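Local structure of Myo-inositol 2-dehydrogenase (Thermotoga maritima, 3EZY) at residues A[145-150]-A[223-228]; A[130-134]-A[180-184]; A[59-63]-A[86-90]. The protein catalyses the NAD(+)-dependent oxidation of myo-inositol to scyllo-inosose and probably serves in a myo-inositol degradation pathway. All coordinates share one frame; numbering follows the deposited sequence. Where two conformers were deposited one is given.

Contact 1 of 3, residues A[145-150]-A[223-228]; sequences PHVLRI and ALGVID
Leu148 and Gly225 sit side by side on neighbouring strands, and because the glycine carries no side chain, Leu148 CB rests against the bare Gly225 CA at 3.9 Å. Leu148 has CG anti to its own N (chi1 174°), carrying the isopropyl end on toward Ala181 of helix 174-185. On the same face, Ile150 and Ile227 meet more loosely: Ile150 CB is 4.3 Å from Ile227 CG1, and both side chains also touch Asp177 of that helix. The other face carries Val147, Leu224, Arg149 and Val226. Here the side chains make little contact across the pair; Val147 CG1 comes only to 4.0 Å from Leu224 O. The strands form the one parallel pairing in the mixed sheet of the Gfo/Idh/MocA C-terminal domain, their axes 4.5 Å apart. Five N-H...O bonds zip them together, from Leu224 N to His146 O at one end to Asp228 N to Ile150 O (2.9 Å) at the other. At the start of strand 145-153, His146 and Val147 together face Phe244 in a classic beta bulge. The polar end of the Arg149 face belongs to the subunit interface. Arg149 NE and Asp228 OD2 stay 4.5 Å apart, yet both bond Thr151 OG1, which bridges them. Asp228 OD2 is also salt-bridged to Arg149 of the second subunit, whose NH2 bonds Val226 O as well, while Asp228 OD1 pairs with Arg153.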
ATOM      1  N   PRO A 145       4.103 -25.419  -3.300  1.00 21.69           N
ATOM      2  CA  PRO A 145       3.695 -24.427  -4.341  1.00 21.33           C
ATOM      3  C   PRO A 145       2.645 -25.005  -5.307  1.00 20.99           C
ATOM      4  O   PRO A 145       2.751 -26.141  -5.701  1.00 20.76           O
ATOM      5  CB  PRO A 145       5.022 -24.091  -5.066  1.00 20.71           C
ATOM      6  CG  PRO A 145       6.097 -24.426  -4.000  1.00 21.18           C
ATOM      7  CD  PRO A 145       5.551 -25.698  -3.361  1.00 21.69           C
ATOM      8  N   HIS A 146       1.613 -24.233  -5.634  1.00 20.19           N
ATOM      9  CA  HIS A 146       0.580 -24.668  -6.570  1.00 20.84           C
ATOM     10  C   HIS A 146       0.612 -23.856  -7.876  1.00 20.74           C
ATOM     11  O   HIS A 146       0.532 -24.394  -8.979  1.00 19.90           O
ATOM     12  CB  HIS A 146      -0.797 -24.542  -5.887  1.00 20.59           C
ATOM     13  CG  HIS A 146      -1.029 -25.579  -4.811  1.00 21.87           C
ATOM     14  ND1 HIS A 146      -2.222 -25.692  -4.127  1.00 23.53           N
ATOM     15  CD2 HIS A 146      -0.231 -26.570  -4.341  1.00 23.09           C
ATOM     16  CE1 HIS A 146      -2.135 -26.678  -3.246  1.00 25.55           C
ATOM     17  NE2 HIS A 146      -0.936 -27.233  -3.356  1.00 23.65           N
ATOM     18  N   VAL A 147       0.731 -22.541  -7.754  1.00 20.36           N
ATOM     19  CA  VAL A 147       0.703 -21.702  -8.964  1.00 19.85           C
ATOM     20  C   VAL A 147       1.764 -20.623  -8.912  1.00 20.59           C
ATOM     21  O   VAL A 147       1.901 -19.913  -7.893  1.00 20.00           O
ATOM     22  CB  VAL A 147      -0.646 -20.990  -9.083  1.00 20.07           C
ATOM     23  CG1 VAL A 147      -0.642 -19.999 -10.306  1.00 17.72           C
ATOM     24  CG2 VAL A 147      -1.737 -22.002  -9.230  1.00 19.14           C
ATOM     25  N   LEU A 148       2.503 -20.498 -10.006  1.00 20.04           N
ATOM     26  CA  LEU A 148       3.514 -19.444 -10.190  1.00 20.08           C
ATOM     27  C   LEU A 148       2.986 -18.406 -11.159  1.00 20.26           C
ATOM     28  O   LEU A 148       2.460 -18.761 -12.223  1.00 20.68           O
ATOM     29  CB  LEU A 148       4.807 -20.016 -10.800  1.00 19.72           C
ATOM     30  CG  LEU A 148       5.955 -19.066 -11.218  1.00 20.91           C
ATOM     31  CD1 LEU A 148       6.567 -18.318 -10.041  1.00 19.04           C
ATOM     32  CD2 LEU A 148       7.073 -19.820 -12.039  1.00 20.74           C
ATOM     33  N   ARG A 149       3.198 -17.133 -10.842  1.00 20.44           N
ATOM     34  CA  ARG A 149       2.934 -16.065 -11.794  1.00 21.42           C
ATOM     35  C   ARG A 149       4.136 -15.136 -11.937  1.00 21.27           C
ATOM     36  O   ARG A 149       4.654 -14.634 -10.932  1.00 19.92           O
ATOM     37  CB  ARG A 149       1.772 -15.242 -11.308  1.00 21.90           C
ATOM     38  CG  ARG A 149       1.470 -14.066 -12.191  1.00 30.02           C
ATOM     39  CD  ARG A 149       1.893 -12.717 -11.618  1.00 37.63           C
ATOM     40  NE  ARG A 149       1.493 -11.626 -12.527  1.00 40.04           N
ATOM     41  CZ  ARG A 149       0.379 -10.886 -12.385  1.00 40.62           C
ATOM     42  NH1 ARG A 149      -0.472 -11.126 -11.367  1.00 37.11           N
ATOM     43  NH2 ARG A 149       0.097  -9.921 -13.288  1.00 37.77           N
ATOM     44  N   ILE A 150       4.546 -14.883 -13.180  1.00 19.29           N
ATOM     45  CA  ILE A 150       5.598 -13.927 -13.459  1.00 19.67           C
ATOM     46  C   ILE A 150       5.142 -12.968 -14.536  1.00 19.30           C
ATOM     47  O   ILE A 150       4.642 -13.365 -15.594  1.00 18.97           O
ATOM     48  CB  ILE A 150       6.905 -14.628 -13.924  1.00 19.91           C
ATOM     49  CG1 ILE A 150       7.424 -15.586 -12.837  1.00 17.38           C
ATOM     50  CG2 ILE A 150       7.969 -13.586 -14.413  1.00 18.59           C
ATOM     51  CD1 ILE A 150       8.638 -16.421 -13.273  1.00 19.80           C
ATOM     52  N   ALA A 223       2.282 -28.569 -10.249  1.00 22.72           N
ATOM     53  CA  ALA A 223       2.166 -27.104 -10.093  1.00 20.88           C
ATOM     54  C   ALA A 223       2.108 -26.497 -11.499  1.00 21.05           C
ATOM     55  O   ALA A 223       2.636 -27.079 -12.468  1.00 22.05           O
ATOM     56  CB  ALA A 223       3.372 -26.576  -9.325  1.00 19.98           C
ATOM     57  N   LEU A 224       1.424 -25.375 -11.638  1.00 20.90           N
ATOM     58  CA  LEU A 224       1.339 -24.652 -12.906  1.00 20.59           C
ATOM     59  C   LEU A 224       1.933 -23.250 -12.800  1.00 20.86           C
ATOM     60  O   LEU A 224       1.922 -22.640 -11.755  1.00 20.29           O
ATOM     61  CB  LEU A 224      -0.132 -24.530 -13.341  1.00 20.42           C
ATOM     62  CG  LEU A 224      -0.805 -25.883 -13.476  1.00 24.25           C
ATOM     63  CD1 LEU A 224      -2.318 -25.735 -13.458  1.00 23.59           C
ATOM     64  CD2 LEU A 224      -0.298 -26.643 -14.726  1.00 23.65           C
ATOM     65  N   GLY A 225       2.400 -22.707 -13.905  1.00 21.02           N
ATOM     66  CA  GLY A 225       2.837 -21.325 -13.883  1.00 20.55           C
ATOM     67  C   GLY A 225       2.465 -20.618 -15.157  1.00 20.46           C
ATOM     68  O   GLY A 225       2.186 -21.261 -16.186  1.00 19.93           O
ATOM     69  N   VAL A 226       2.436 -19.288 -15.087  1.00 19.60           N
ATOM     70  CA  VAL A 226       2.077 -18.459 -16.231  1.00 18.98           C
ATOM     71  C   VAL A 226       3.038 -17.288 -16.258  1.00 18.74           C
ATOM     72  O   VAL A 226       3.201 -16.550 -15.268  1.00 18.27           O
ATOM     73  CB  VAL A 226       0.656 -17.839 -16.138  1.00 21.66           C
ATOM     74  CG1 VAL A 226       0.395 -16.994 -17.429  1.00 23.31           C
ATOM     75  CG2 VAL A 226      -0.447 -18.891 -15.980  1.00 19.79           C
ATOM     76  N   ILE A 227       3.737 -17.142 -17.359  1.00 17.54           N
ATOM     77  CA  ILE A 227       4.615 -15.999 -17.503  1.00 17.72           C
ATOM     78  C   ILE A 227       3.924 -15.136 -18.528  1.00 17.36           C
ATOM     79  O   ILE A 227       3.432 -15.708 -19.509  1.00 16.13           O
ATOM     80  CB  ILE A 227       5.949 -16.416 -18.115  1.00 17.16           C
ATOM     81  CG1 ILE A 227       6.700 -17.342 -17.193  1.00 16.82           C
ATOM     82  CG2 ILE A 227       6.781 -15.144 -18.481  1.00 17.13           C
ATOM     83  CD1 ILE A 227       7.930 -18.054 -17.837  1.00 17.74           C
ATOM     84  N   ASP A 228       3.892 -13.804 -18.335  1.00 16.76           N
ATOM     85  CA  ASP A 228       3.530 -12.907 -19.443  1.00 19.01           C
ATOM     86  C   ASP A 228       4.584 -11.824 -19.680  1.00 18.51           C
ATOM     87  O   ASP A 228       5.181 -11.315 -18.701  1.00 19.22           O
ATOM     88  CB  ASP A 228       2.100 -12.317 -19.289  1.00 19.55           C
ATOM     89  CG  ASP A 228       2.005 -11.273 -18.215  1.00 23.46           C
ATOM     90  OD1 ASP A 228       1.963 -10.059 -18.557  1.00 24.96           O
ATOM     91  OD2 ASP A 228       1.983 -11.676 -17.029  1.00 26.60           O
TER

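Contact 2 of 3, residues A[130-134]-A[180-184]; sequences FKKLK and MARYI
Lys134 lies over one face of the Tyr183 ring where two helices of the Gfo/Idh/MocA C-terminal domain, 128-138 and 174-185, run side by side against its mixed sheet. Their axes in these turns are 10.6 Å apart, at 41° to one another. The aromatic contacts come first. Lys134 CG sits 3.7 Å from the Tyr183 ring centroid, a CH-pi contact made almost down the ring normal, and the two side chains cross at about a right angle. The ammonium has an off-centre cation-pi contact with the same ring. Elsewhere Met180 SD stands obliquely beside the Phe130 ring, 5.3 Å from its centroid, a Met-aromatic contact. Apolar contacts join the same helices: Ile184 CD1 touches Lys134 CB at 3.6 Å, and Ile184 CG2 reaches Leu133 CD2 at 3.9 Å, on the side covered by strands 238-245 and 248-252. The direct hydrogen bond across the pair is made by Lys134. Bends at chi2 (-92°) and chi4 fold the Lys134 chain back so that NZ meets Tyr183 O at 3.0 Å, nearly along the C=O axis. Replacing this lysine with an alanine would probably leave the Tyr183 carbonyl without its ammonium donor and that ring face without its aliphatic cover. One water accepts from Lys134 NZ and donates to both Lys134 O and Ile184 O, the latter at 2.7 Å.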
ATOM      1  N   PHE A 130      13.648 -10.743  -5.494  1.00 18.37           N
ATOM      2  CA  PHE A 130      13.398 -12.113  -5.994  1.00 18.69           C
ATOM      3  C   PHE A 130      14.093 -13.192  -5.169  1.00 19.04           C
ATOM      4  O   PHE A 130      13.558 -14.298  -4.915  1.00 18.55           O
ATOM      5  CB  PHE A 130      13.850 -12.203  -7.454  1.00 17.75           C
ATOM      6  CG  PHE A 130      13.186 -11.173  -8.383  1.00 19.31           C
ATOM      7  CD1 PHE A 130      11.910 -10.660  -8.099  1.00 19.09           C
ATOM      8  CD2 PHE A 130      13.818 -10.778  -9.568  1.00 21.15           C
ATOM      9  CE1 PHE A 130      11.280  -9.755  -8.972  1.00 21.22           C
ATOM     10  CE2 PHE A 130      13.218  -9.832 -10.454  1.00 22.67           C
ATOM     11  CZ  PHE A 130      11.949  -9.312 -10.147  1.00 20.27           C
ATOM     12  N   LYS A 131      15.327 -12.892  -4.799  1.00 19.77           N
ATOM     13  CA  LYS A 131      16.088 -13.777  -3.905  1.00 22.04           C
ATOM     14  C   LYS A 131      15.405 -14.034  -2.553  1.00 21.01           C
ATOM     15  O   LYS A 131      15.344 -15.154  -2.076  1.00 19.88           O
ATOM     16  CB  LYS A 131      17.483 -13.179  -3.664  1.00 22.10           C
ATOM     17  CG  LYS A 131      18.413 -14.031  -2.785  1.00 27.19           C
ATOM     18  CD  LYS A 131      19.867 -13.598  -3.095  1.00 33.12           C
ATOM     19  CE  LYS A 131      20.815 -13.787  -1.905  1.00 37.90           C
ATOM     20  NZ  LYS A 131      20.639 -15.083  -1.242  1.00 40.05           N
ATOM     21  N   LYS A 132      14.925 -12.973  -1.924  1.00 21.75           N
ATOM     22  CA  LYS A 132      14.234 -13.116  -0.670  1.00 22.15           C
ATOM     23  C   LYS A 132      12.974 -13.970  -0.852  1.00 21.30           C
ATOM     24  O   LYS A 132      12.644 -14.816  -0.006  1.00 20.70           O
ATOM     25  CB  LYS A 132      13.908 -11.725  -0.090  1.00 22.88           C
ATOM     26  CG  LYS A 132      12.979 -11.801   1.101  1.00 26.36           C
ATOM     27  CD  LYS A 132      13.660 -11.649   2.485  1.00 30.25           C
ATOM     28  CE  LYS A 132      15.078 -12.117   2.559  1.00 33.57           C
ATOM     29  NZ  LYS A 132      15.522 -12.107   4.003  1.00 38.54           N
ATOM     30  N   LEU A 133      12.281 -13.788  -1.976  1.00 20.26           N
ATOM     31  CA  LEU A 133      11.086 -14.580  -2.248  1.00 19.93           C
ATOM     32  C   LEU A 133      11.466 -16.054  -2.473  1.00 20.62           C
ATOM     33  O   LEU A 133      10.823 -16.960  -1.937  1.00 21.22           O
ATOM     34  CB  LEU A 133      10.347 -14.037  -3.487  1.00 20.20           C
ATOM     35  CG  LEU A 133       9.018 -14.744  -3.810  1.00 19.96           C
ATOM     36  CD1 LEU A 133       7.979 -13.786  -4.424  1.00 18.18           C
ATOM     37  CD2 LEU A 133       9.240 -15.940  -4.732  1.00 20.10           C
ATOM     38  N   LYS A 134      12.509 -16.298  -3.261  1.00 21.47           N
ATOM     39  CA  LYS A 134      12.989 -17.678  -3.468  1.00 22.14           C
ATOM     40  C   LYS A 134      13.311 -18.376  -2.132  1.00 22.32           C
ATOM     41  O   LYS A 134      12.927 -19.539  -1.935  1.00 22.65           O
ATOM     42  CB  LYS A 134      14.208 -17.698  -4.405  1.00 22.83           C
ATOM     43  CG  LYS A 134      14.750 -19.111  -4.770  1.00 23.57           C
ATOM     44  CD  LYS A 134      15.840 -19.490  -3.774  1.00 26.19           C
ATOM     45  CE  LYS A 134      16.506 -20.838  -4.106  1.00 31.80           C
ATOM     46  NZ  LYS A 134      15.518 -21.881  -4.547  1.00 37.74           N
ATOM     47  N   MET A 180      14.028 -18.052 -13.938  1.00 20.22           N
ATOM     48  CA  MET A 180      13.464 -17.645 -12.644  1.00 20.20           C
ATOM     49  C   MET A 180      12.461 -18.704 -12.130  1.00 19.65           C
ATOM     50  O   MET A 180      12.415 -19.057 -10.908  1.00 19.22           O
ATOM     51  CB  MET A 180      12.803 -16.272 -12.766  1.00 18.98           C
ATOM     52  CG  MET A 180      12.411 -15.612 -11.428  1.00 21.52           C
ATOM     53  SD  MET A 180      13.641 -15.364 -10.109  1.00 16.68           S
ATOM     54  CE  MET A 180      14.985 -14.785 -11.155  1.00 20.33           C
ATOM     55  N   ALA A 181      11.662 -19.203 -13.062  1.00 19.96           N
ATOM     56  CA  ALA A 181      10.713 -20.253 -12.750  1.00 20.68           C
ATOM     57  C   ALA A 181      11.348 -21.460 -12.094  1.00 21.77           C
ATOM     58  O   ALA A 181      10.830 -21.962 -11.097  1.00 22.66           O
ATOM     59  CB  ALA A 181       9.923 -20.674 -14.033  1.00 20.52           C
ATOM     60  N   ARG A 182      12.433 -21.971 -12.689  1.00 22.50           N
ATOM     61  CA  ARG A 182      13.136 -23.130 -12.173  1.00 21.67           C
ATOM     62  C   ARG A 182      13.757 -22.779 -10.825  1.00 21.72           C
ATOM     63  O   ARG A 182      13.689 -23.560  -9.894  1.00 21.12           O
ATOM     64  CB  ARG A 182      14.263 -23.562 -13.130  1.00 20.68           C
ATOM     65  CG  ARG A 182      13.722 -24.073 -14.476  1.00 19.79           C
ATOM     66  CD  ARG A 182      14.869 -24.536 -15.401  1.00 21.93           C
ATOM     67  NE  ARG A 182      15.627 -25.641 -14.827  1.00 23.63           N
ATOM     68  CZ  ARG A 182      16.880 -25.577 -14.387  1.00 25.52           C
ATOM     69  NH1 ARG A 182      17.559 -24.435 -14.431  1.00 26.54           N
ATOM     70  NH2 ARG A 182      17.455 -26.680 -13.887  1.00 25.52           N
ATOM     71  N   TYR A 183      14.372 -21.606 -10.741  1.00 21.54           N
ATOM     72  CA  TYR A 183      15.037 -21.179  -9.520  1.00 21.94           C
ATOM     73  C   TYR A 183      14.055 -21.012  -8.359  1.00 22.50           C
ATOM     74  O   TYR A 183      14.333 -21.444  -7.232  1.00 22.49           O
ATOM     75  CB  TYR A 183      15.667 -19.851  -9.809  1.00 22.34           C
ATOM     76  CG  TYR A 183      16.326 -19.136  -8.673  1.00 24.66           C
ATOM     77  CD1 TYR A 183      17.431 -19.682  -7.990  1.00 26.33           C
ATOM     78  CD2 TYR A 183      15.915 -17.845  -8.351  1.00 28.34           C
ATOM     79  CE1 TYR A 183      18.052 -18.962  -6.975  1.00 29.55           C
ATOM     80  CE2 TYR A 183      16.519 -17.140  -7.363  1.00 27.92           C
ATOM     81  CZ  TYR A 183      17.569 -17.693  -6.681  1.00 30.36           C
ATOM     82  OH  TYR A 183      18.127 -16.922  -5.708  1.00 36.51           O
ATOM     83  N   ILE A 184      12.906 -20.395  -8.634  1.00 22.00           N
ATOM     84  CA  ILE A 184      11.914 -20.164  -7.577  1.00 23.55           C
ATOM     85  C   ILE A 184      11.214 -21.470  -7.169  1.00 24.07           C
ATOM     86  O   ILE A 184      11.001 -21.716  -5.992  1.00 24.78           O
ATOM     87  CB  ILE A 184      10.811 -19.170  -8.007  1.00 23.84           C
ATOM     88  CG1 ILE A 184      11.387 -17.778  -8.372  1.00 23.13           C
ATOM     89  CG2 ILE A 184       9.654 -19.103  -6.949  1.00 22.88           C
ATOM     90  CD1 ILE A 184      12.085 -17.053  -7.293  1.00 23.28           C
TER
HETATM   91  O   HOH W   1      12.505 -21.690  -3.784  1.00 34.74           O

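Contact 3 of 3, residues A[59-63]-A[86-90]; sequences LIEDP and KAKKH
The flat groups that meet Lys89 are the carbonyls of Ile60 and Asp62, and its ammonium takes them differently. At Ile60 the donor is tilted 27° from the carbonyl plane, with Lys89 NZ 2.8 Å from Ile60 O. At Asp62 it stands above the carbonyl plane, 46° out of it, and Lys89 NZ lies 3.0 Å from Asp62 O. A water also bridges here, donating to Glu61 O at 2.7 Å and accepting from Lys89 NZ, and Val65 O is a further acceptor for the same nitrogen. Four oxygens therefore surround three N-H groups, so at least one hydrogen is presumably shared. The ammonium thus gathers carbonyls where helix 56-61 ends, a place whose partial negative charge would probably favour a cation.

The lysine arrives there with CG anti to its own carbonyl carbon (chi1 -59°), and bends at chi2 and chi4 curl the chain past Ile60 O, which CG approaches to 3.6 Å. Beside it is a small apolar touch: Ile60 CG2 presses on Ala87 CB at 3.6 Å, while the longer branch of Ile60 leads away. The Asp62 carboxylate keeps out of the ammonium's grip, with OD1 6.4 Å from Lys89 NZ; OD2 bonds Tyr53 OH and OD1 bonds Asn64 N.

Both segments belong to the NAD-binding Rossmann domain and are helix-to-strand turns. Helix 77-86 closes in a Schellman motif with Lys88 at positive phi, and the chain then passes through Lys89 into strand 90-94. Strand 67-70, helix 77-86 and strand 90-94 form a beta-alpha-beta unit of the Rossmann fold, its two strands adjacent and parallel. Residues 59-63 end helix 56-61 just before that unit, with Ile60 leaning on Ile8 of strand 3-8.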
ATOM      1  N   LEU A  59      43.546 -11.440 -24.611  1.00 26.99           N
ATOM      2  CA  LEU A  59      43.130 -11.283 -23.217  1.00 24.33           C
ATOM      3  C   LEU A  59      43.068 -12.650 -22.499  1.00 24.23           C
ATOM      4  O   LEU A  59      43.583 -12.852 -21.379  1.00 23.16           O
ATOM      5  CB  LEU A  59      41.763 -10.528 -23.141  1.00 24.35           C
ATOM      6  CG  LEU A  59      41.226 -10.270 -21.714  1.00 22.07           C
ATOM      7  CD1 LEU A  59      40.400  -8.962 -21.606  1.00 17.12           C
ATOM      8  CD2 LEU A  59      40.424 -11.484 -21.168  1.00 22.26           C
ATOM      9  N   ILE A  60      42.386 -13.594 -23.111  1.00 24.04           N
ATOM     10  CA  ILE A  60      42.236 -14.914 -22.517  1.00 24.35           C
ATOM     11  C   ILE A  60      43.578 -15.617 -22.250  1.00 25.77           C
ATOM     12  O   ILE A  60      43.722 -16.327 -21.254  1.00 25.23           O
ATOM     13  CB  ILE A  60      41.344 -15.781 -23.428  1.00 24.25           C
ATOM     14  CG1 ILE A  60      39.899 -15.252 -23.356  1.00 23.38           C
ATOM     15  CG2 ILE A  60      41.485 -17.270 -23.082  1.00 23.23           C
ATOM     16  CD1 ILE A  60      39.054 -15.620 -24.538  1.00 21.47           C
ATOM     17  N   GLU A  61      44.550 -15.426 -23.137  1.00 27.01           N
ATOM     18  CA  GLU A  61      45.869 -16.103 -23.018  1.00 28.26           C
ATOM     19  C   GLU A  61      46.836 -15.353 -22.093  1.00 28.51           C
ATOM     20  O   GLU A  61      47.849 -15.900 -21.662  1.00 28.11           O
ATOM     21  CB  GLU A  61      46.466 -16.344 -24.421  1.00 28.25           C
ATOM     22  CG  GLU A  61      45.668 -17.371 -25.264  1.00 32.77           C
ATOM     23  CD  GLU A  61      45.865 -17.202 -26.772  1.00 38.77           C
ATOM     24  OE1 GLU A  61      46.940 -16.726 -27.192  1.00 42.37           O
ATOM     25  OE2 GLU A  61      44.955 -17.548 -27.552  1.00 38.37           O
ATOM     26  N   ASP A  62      46.506 -14.105 -21.754  1.00 28.53           N
ATOM     27  CA  ASP A  62      47.318 -13.357 -20.790  1.00 28.40           C
ATOM     28  C   ASP A  62      47.460 -14.116 -19.476  1.00 29.09           C
ATOM     29  O   ASP A  62      46.455 -14.401 -18.827  1.00 29.05           O
ATOM     30  CB  ASP A  62      46.655 -12.003 -20.525  1.00 28.50           C
ATOM     31  CG  ASP A  62      47.552 -11.050 -19.730  1.00 27.77           C
ATOM     32  OD1 ASP A  62      48.264 -11.497 -18.805  1.00 25.78           O
ATOM     33  OD2 ASP A  62      47.531  -9.838 -20.030  1.00 28.13           O
ATOM     34  N   PRO A  63      48.715 -14.438 -19.052  1.00 29.32           N
ATOM     35  CA  PRO A  63      48.857 -15.288 -17.884  1.00 28.93           C
ATOM     36  C   PRO A  63      48.475 -14.619 -16.608  1.00 28.30           C
ATOM     37  O   PRO A  63      48.301 -15.294 -15.625  1.00 28.84           O
ATOM     38  CB  PRO A  63      50.363 -15.626 -17.861  1.00 29.81           C
ATOM     39  CG  PRO A  63      50.995 -14.544 -18.679  1.00 30.60           C
ATOM     40  CD  PRO A  63      49.999 -14.304 -19.767  1.00 29.13           C
ATOM     41  N   LYS A  86      40.257 -23.951 -22.912  1.00 26.33           N
ATOM     42  CA  LYS A  86      41.549 -24.391 -23.463  1.00 27.98           C
ATOM     43  C   LYS A  86      42.680 -23.635 -22.796  1.00 28.47           C
ATOM     44  O   LYS A  86      43.774 -24.168 -22.639  1.00 29.22           O
ATOM     45  CB  LYS A  86      41.568 -24.203 -24.981  1.00 28.23           C
ATOM     46  CG  LYS A  86      40.431 -24.941 -25.716  1.00 31.59           C
ATOM     47  CD  LYS A  86      40.614 -26.464 -25.656  1.00 39.69           C
ATOM     48  CE  LYS A  86      39.715 -27.227 -26.641  1.00 42.01           C
ATOM     49  NZ  LYS A  86      39.477 -26.465 -27.913  1.00 45.39           N
ATOM     50  N   ALA A  87      42.422 -22.398 -22.362  1.00 27.76           N
ATOM     51  CA  ALA A  87      43.440 -21.652 -21.631  1.00 28.01           C
ATOM     52  C   ALA A  87      43.412 -21.898 -20.126  1.00 27.83           C
ATOM     53  O   ALA A  87      44.174 -21.288 -19.394  1.00 27.26           O
ATOM     54  CB  ALA A  87      43.333 -20.166 -21.918  1.00 28.24           C
ATOM     55  N   LYS A  88      42.503 -22.761 -19.670  1.00 28.11           N
ATOM     56  CA  LYS A  88      42.306 -23.073 -18.248  0.50 28.62           C
ATOM     57  C   LYS A  88      41.979 -21.830 -17.419  1.00 28.75           C
ATOM     58  O   LYS A  88      42.524 -21.625 -16.311  1.00 28.53           O
ATOM     59  CB  LYS A  88      43.492 -23.850 -17.654  0.50 29.45           C
ATOM     60  CG  LYS A  88      43.262 -24.401 -16.224  0.50 30.74           C
ATOM     61  CD  LYS A  88      44.381 -25.401 -15.832  0.50 32.45           C
ATOM     62  CE  LYS A  88      44.318 -25.852 -14.354  0.50 32.76           C
ATOM     63  NZ  LYS A  88      44.890 -24.839 -13.383  0.50 30.12           N
ATOM     64  N   LYS A  89      41.052 -21.011 -17.943  1.00 27.02           N
ATOM     65  CA  LYS A  89      40.563 -19.801 -17.235  1.00 26.43           C
ATOM     66  C   LYS A  89      39.093 -19.938 -16.824  1.00 26.01           C
ATOM     67  O   LYS A  89      38.253 -20.224 -17.672  1.00 24.48           O
ATOM     68  CB  LYS A  89      40.650 -18.565 -18.157  1.00 26.29           C
ATOM     69  CG  LYS A  89      42.087 -18.252 -18.663  1.00 28.27           C
ATOM     70  CD  LYS A  89      43.096 -18.312 -17.490  1.00 25.75           C
ATOM     71  CE  LYS A  89      44.535 -18.119 -17.988  1.00 30.17           C
ATOM     72  NZ  LYS A  89      44.705 -16.812 -18.691  1.00 28.65           N
ATOM     73  N   HIS A  90      38.771 -19.654 -15.563  1.00 24.47           N
ATOM     74  CA  HIS A  90      37.378 -19.660 -15.099  1.00 25.49           C
ATOM     75  C   HIS A  90      36.551 -18.639 -15.869  1.00 24.86           C
ATOM     76  O   HIS A  90      37.046 -17.560 -16.169  1.00 26.33           O
ATOM     77  CB  HIS A  90      37.347 -19.340 -13.620  1.00 24.27           C
ATOM     78  CG  HIS A  90      37.995 -20.395 -12.787  1.00 27.16           C
ATOM     79  ND1 HIS A  90      37.553 -21.701 -12.770  1.00 27.26           N
ATOM     80  CD2 HIS A  90      39.062 -20.341 -11.954  1.00 27.62           C
ATOM     81  CE1 HIS A  90      38.309 -22.402 -11.942  1.00 30.04           C
ATOM     82  NE2 HIS A  90      39.229 -21.601 -11.433  1.00 29.42           N
TER
HETATM   83  O   HOH W   2      47.450 -17.593 -19.621  1.00 30.75           O

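In the fold
Contacts 1 and 2 form one continuous piece of the C-terminal domain, their centres 12 Å apart. Helix 174-185 lies on the sheet so that Leu148 CD2 meets Ala181 CB at 3.6 Å, and Ile150 CD1 approaches Met180 CB at 4.2 Å. Their segments alternate along the chain. Contact 3 belongs to the Rossmann domain, with its centre about 41 Å from that of contact 1 and 33 Å from that of contact 2; the nearest atoms are about 28 and 20 Å apart. In this family the cofactor and substrate meet between the two domains; contacts 1 and 3 lie on opposite sides of the chain's centre.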